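Local coordinates for protein Two-component sensor histidine kinase (Nostoc sp., PDB 3OLO) that probably senses a signal through its PAS domain and relays it by histidine autophosphorylation in a two-component pathway, at residues Cys43-Tyr48 / Thr83-Gln88. Numbering follows the deposited sequence.
Sequences CRMTEY and TRYRSQ
Thr46 and Ser87 bring their backbones together where helix 40-46 ends and strand 78-86 runs out, with CA atoms 4.4 Å apart, and Gln88 N donates to Thr46 O (2.8 Å). The next residue, Glu47, leaves the helix with positive phi (72°), and its carbonyl oxygen takes a hydrogen bond from Gln88 NE2 at 2.8 Å. Gln88 therefore grips two successive carbonyls, the last of the helix and the first beyond it, one through its main chain and one through its side-chain amide. Its chain, extended with CG trans to the main-chain nitrogen (chi1 178°), passes across Tyr48: CB sits over the ring centre in a CH-pi contact, 3.5 Å from the centroid, and the amide stacks on the same ring with the planes 28° apart. A water bridges Tyr48 OH and Arg86 O, accepting from the phenol and donating to the carbonyl. On Glu47, Ser87 OG donates to OE1 (2.6 Å) from above the carboxylate plane, while OE2 forms a salt bridge with Arg91, so both carboxylate oxygens are tied to the turn following strand 78-86. Deeper in, the selenomethionine methyl CE of Met45 meets the edge of the Tyr85 ring, 3.6 Å from CE2, beside Phe93. The end of a short helix is thus joined to strand 78-86, outermost in this chain, and its following turn, characteristic of the 2-1-5-4-3 PAS fold, whose short helices between the second and third strands pack over one sheet face.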
ATOM      1  N   CYS A  43     -12.878  -1.271  -2.013  1.00 22.54           N
ATOM      2  CA  CYS A  43     -14.137  -1.022  -2.707  1.00 25.26           C
ATOM      3  C   CYS A  43     -14.587  -2.292  -3.427  1.00 24.46           C
ATOM      4  O   CYS A  43     -15.739  -2.691  -3.320  1.00 24.26           O
ATOM      5  CB  CYS A  43     -13.986   0.145  -3.677  1.00 25.70           C
ATOM      6  SG  CYS A  43     -13.385   1.630  -2.844  1.00 30.19           S
ATOM      7  N   ARG A  44     -13.666  -2.959  -4.114  1.00 21.99           N
ATOM      8  CA  ARG A  44     -14.010  -4.186  -4.816  1.00 28.38           C
ATOM      9  C   ARG A  44     -14.533  -5.267  -3.863  1.00 31.81           C
ATOM     10  O   ARG A  44     -15.526  -5.933  -4.147  1.00 27.39           O
ATOM     11  CB  ARG A  44     -12.807  -4.729  -5.592  1.00 33.34           C
ATOM     12  CG  ARG A  44     -13.129  -6.048  -6.305  1.00 42.54           C
ATOM     13  CD  ARG A  44     -11.916  -6.938  -6.516  1.00 45.43           C
ATOM     14  NE  ARG A  44     -12.338  -8.325  -6.737  1.00 53.03           N
ATOM     15  CZ  ARG A  44     -12.485  -9.245  -5.781  1.00 51.21           C
ATOM     16  NH1 ARG A  44     -12.230  -8.955  -4.500  1.00 38.75           N
ATOM     17  NH2 ARG A  44     -12.883 -10.472  -6.111  1.00 47.91           N
HETATM   18  N   MSE A  45     -13.865  -5.448  -2.733  1.00 24.44           N
HETATM   19  CA  MSE A  45     -14.206  -6.535  -1.820  1.00 28.26           C
HETATM   20  C   MSE A  45     -15.556  -6.305  -1.145  1.00 27.18           C
HETATM   21  O   MSE A  45     -16.388  -7.213  -1.034  1.00 23.93           O
HETATM   22  CB  MSE A  45     -13.127  -6.676  -0.748  1.00 25.10           C
HETATM   23  CG  MSE A  45     -13.440  -7.723   0.297  1.00 33.21           C
HETATM   24 SE   MSE A  45     -12.039  -7.803   1.688  0.76 36.66          SE
HETATM   25  CE  MSE A  45     -12.304  -6.081   2.511  1.00 28.06           C
ATOM     26  N   THR A  46     -15.768  -5.089  -0.674  1.00 21.62           N
ATOM     27  CA  THR A  46     -16.996  -4.765   0.035  1.00 25.81           C
ATOM     28  C   THR A  46     -18.136  -4.437  -0.942  1.00 29.98           C
ATOM     29  O   THR A  46     -19.302  -4.452  -0.561  1.00 30.64           O
ATOM     30  CB  THR A  46     -16.791  -3.547   0.923  1.00 22.07           C
ATOM     31  OG1 THR A  46     -16.536  -2.405   0.089  1.00 25.31           O
ATOM     32  CG2 THR A  46     -15.621  -3.760   1.873  1.00 23.90           C
ATOM     33  N   GLU A  47     -17.773  -4.115  -2.184  1.00 23.32           N
ATOM     34  CA  GLU A  47     -18.718  -3.833  -3.273  1.00 29.33           C
ATOM     35  C   GLU A  47     -19.420  -2.498  -3.116  1.00 28.47           C
ATOM     36  O   GLU A  47     -20.405  -2.232  -3.788  1.00 30.92           O
ATOM     37  CB  GLU A  47     -19.739  -4.964  -3.440  1.00 27.92           C
ATOM     38  CG  GLU A  47     -19.057  -6.302  -3.620  1.00 31.31           C
ATOM     39  CD  GLU A  47     -20.010  -7.408  -3.937  1.00 37.82           C
ATOM     40  OE1 GLU A  47     -21.020  -7.538  -3.213  1.00 36.83           O
ATOM     41  OE2 GLU A  47     -19.747  -8.147  -4.909  1.00 36.35           O
ATOM     42  N   TYR A  48     -18.884  -1.657  -2.243  1.00 30.50           N
ATOM     43  CA  TYR A  48     -19.356  -0.291  -2.099  1.00 31.99           C
ATOM     44  C   TYR A  48     -18.433   0.660  -2.831  1.00 34.00           C
ATOM     45  O   TYR A  48     -17.246   0.403  -2.964  1.00 33.80           O
ATOM     46  CB  TYR A  48     -19.392   0.091  -0.632  1.00 29.83           C
ATOM     47  CG  TYR A  48     -20.486  -0.594   0.129  1.00 27.58           C
ATOM     48  CD1 TYR A  48     -21.766  -0.064   0.159  1.00 25.37           C
ATOM     49  CD2 TYR A  48     -20.237  -1.770   0.825  1.00 24.89           C
ATOM     50  CE1 TYR A  48     -22.773  -0.689   0.855  1.00 31.23           C
ATOM     51  CE2 TYR A  48     -21.233  -2.398   1.524  1.00 29.24           C
ATOM     52  CZ  TYR A  48     -22.500  -1.854   1.531  1.00 25.82           C
ATOM     53  OH  TYR A  48     -23.474  -2.483   2.222  1.00 27.30           O
ATOM     54  N   THR A  83     -13.055 -12.177  10.969  1.00 34.05           N
ATOM     55  CA  THR A  83     -14.459 -11.877  11.141  1.00 33.19           C
ATOM     56  C   THR A  83     -15.180 -12.130   9.822  1.00 32.11           C
ATOM     57  O   THR A  83     -14.557 -12.527   8.844  1.00 38.85           O
ATOM     58  CB  THR A  83     -14.645 -10.444  11.623  1.00 36.84           C
ATOM     59  OG1 THR A  83     -15.978 -10.277  12.127  1.00 38.07           O
ATOM     60  CG2 THR A  83     -14.362  -9.455  10.495  1.00 36.26           C
ATOM     61  N   ARG A  84     -16.494 -11.936   9.803  1.00 32.18           N
ATOM     62  CA  ARG A  84     -17.264 -12.049   8.565  1.00 33.30           C
ATOM     63  C   ARG A  84     -17.644 -10.660   8.096  1.00 33.33           C
ATOM     64  O   ARG A  84     -18.036  -9.822   8.903  1.00 34.74           O
ATOM     65  CB  ARG A  84     -18.540 -12.865   8.786  1.00 35.18           C
ATOM     66  CG  ARG A  84     -18.292 -14.301   9.243  1.00 48.26           C
ATOM     67  CD  ARG A  84     -19.596 -15.046   9.428  1.00 49.22           C
ATOM     68  NE  ARG A  84     -20.376 -14.510  10.537  1.00 48.62           N
ATOM     69  CZ  ARG A  84     -21.700 -14.613  10.647  1.00 54.97           C
ATOM     70  NH1 ARG A  84     -22.415 -15.227   9.707  1.00 51.15           N
ATOM     71  NH2 ARG A  84     -22.314 -14.090  11.698  1.00 51.04           N
ATOM     72  N   TYR A  85     -17.506 -10.417   6.799  1.00 29.06           N
ATOM     73  CA  TYR A  85     -17.990  -9.190   6.182  1.00 28.26           C
ATOM     74  C   TYR A  85     -19.227  -9.445   5.333  1.00 33.43           C
ATOM     75  O   TYR A  85     -19.377 -10.522   4.754  1.00 36.95           O
ATOM     76  CB  TYR A  85     -16.921  -8.616   5.256  1.00 23.37           C
ATOM     77  CG  TYR A  85     -15.802  -7.852   5.932  1.00 23.73           C
ATOM     78  CD1 TYR A  85     -15.682  -7.799   7.317  1.00 28.71           C
ATOM     79  CD2 TYR A  85     -14.871  -7.164   5.169  1.00 27.51           C
ATOM     80  CE1 TYR A  85     -14.642  -7.085   7.922  1.00 26.05           C
ATOM     81  CE2 TYR A  85     -13.845  -6.444   5.761  1.00 29.54           C
ATOM     82  CZ  TYR A  85     -13.736  -6.405   7.135  1.00 29.62           C
ATOM     83  OH  TYR A  85     -12.701  -5.690   7.712  1.00 29.88           O
ATOM     84  N   ARG A  86     -20.115  -8.457   5.266  0.51 35.17           N
ATOM     85  CA  ARG A  86     -21.217  -8.489   4.317  0.51 34.69           C
ATOM     86  C   ARG A  86     -21.003  -7.403   3.286  0.51 32.41           C
ATOM     87  O   ARG A  86     -20.786  -6.240   3.630  0.51 28.47           O
ATOM     88  CB  ARG A  86     -22.566  -8.279   4.996  0.51 36.32           C
ATOM     89  CG  ARG A  86     -23.718  -8.248   3.999  0.51 35.18           C
ATOM     90  CD  ARG A  86     -25.035  -7.881   4.647  0.51 35.66           C
ATOM     91  NE  ARG A  86     -25.455  -8.870   5.635  0.51 41.73           N
ATOM     92  CZ  ARG A  86     -25.552  -8.646   6.942  0.51 40.85           C
ATOM     93  NH1 ARG A  86     -25.268  -7.450   7.446  0.51 44.70           N
ATOM     94  NH2 ARG A  86     -25.954  -9.621   7.748  0.51 37.28           N
ATOM     95  N   SER A  87     -21.063  -7.792   2.018  1.00 28.94           N
ATOM     96  CA  SER A  87     -20.809  -6.866   0.930  1.00 26.26           C
ATOM     97  C   SER A  87     -22.120  -6.217   0.518  1.00 25.12           C
ATOM     98  O   SER A  87     -23.192  -6.642   0.945  1.00 29.47           O
ATOM     99  CB  SER A  87     -20.189  -7.592  -0.254  1.00 24.99           C
ATOM    100  OG  SER A  87     -21.103  -8.515  -0.809  1.00 27.27           O
ATOM    101  N   GLN A  88     -22.033  -5.198  -0.325  1.00 28.49           N
ATOM    102  CA  GLN A  88     -23.220  -4.480  -0.733  1.00 27.07           C
ATOM    103  C   GLN A  88     -24.254  -5.391  -1.410  1.00 34.13           C
ATOM    104  O   GLN A  88     -25.455  -5.210  -1.220  1.00 32.07           O
ATOM    105  CB  GLN A  88     -22.865  -3.308  -1.640  1.00 20.26           C
ATOM    106  CG  GLN A  88     -24.131  -2.600  -2.109  1.00 30.91           C
ATOM    107  CD  GLN A  88     -23.916  -1.157  -2.475  1.00 27.95           C
ATOM    108  OE1 GLN A  88     -24.727  -0.307  -2.132  1.00 27.66           O
ATOM    109  NE2 GLN A  88     -22.829  -0.871  -3.189  1.00 22.04           N
TER
HETATM  110  O   HOH W   1     -22.741  -4.262   4.235  1.00 36.45           O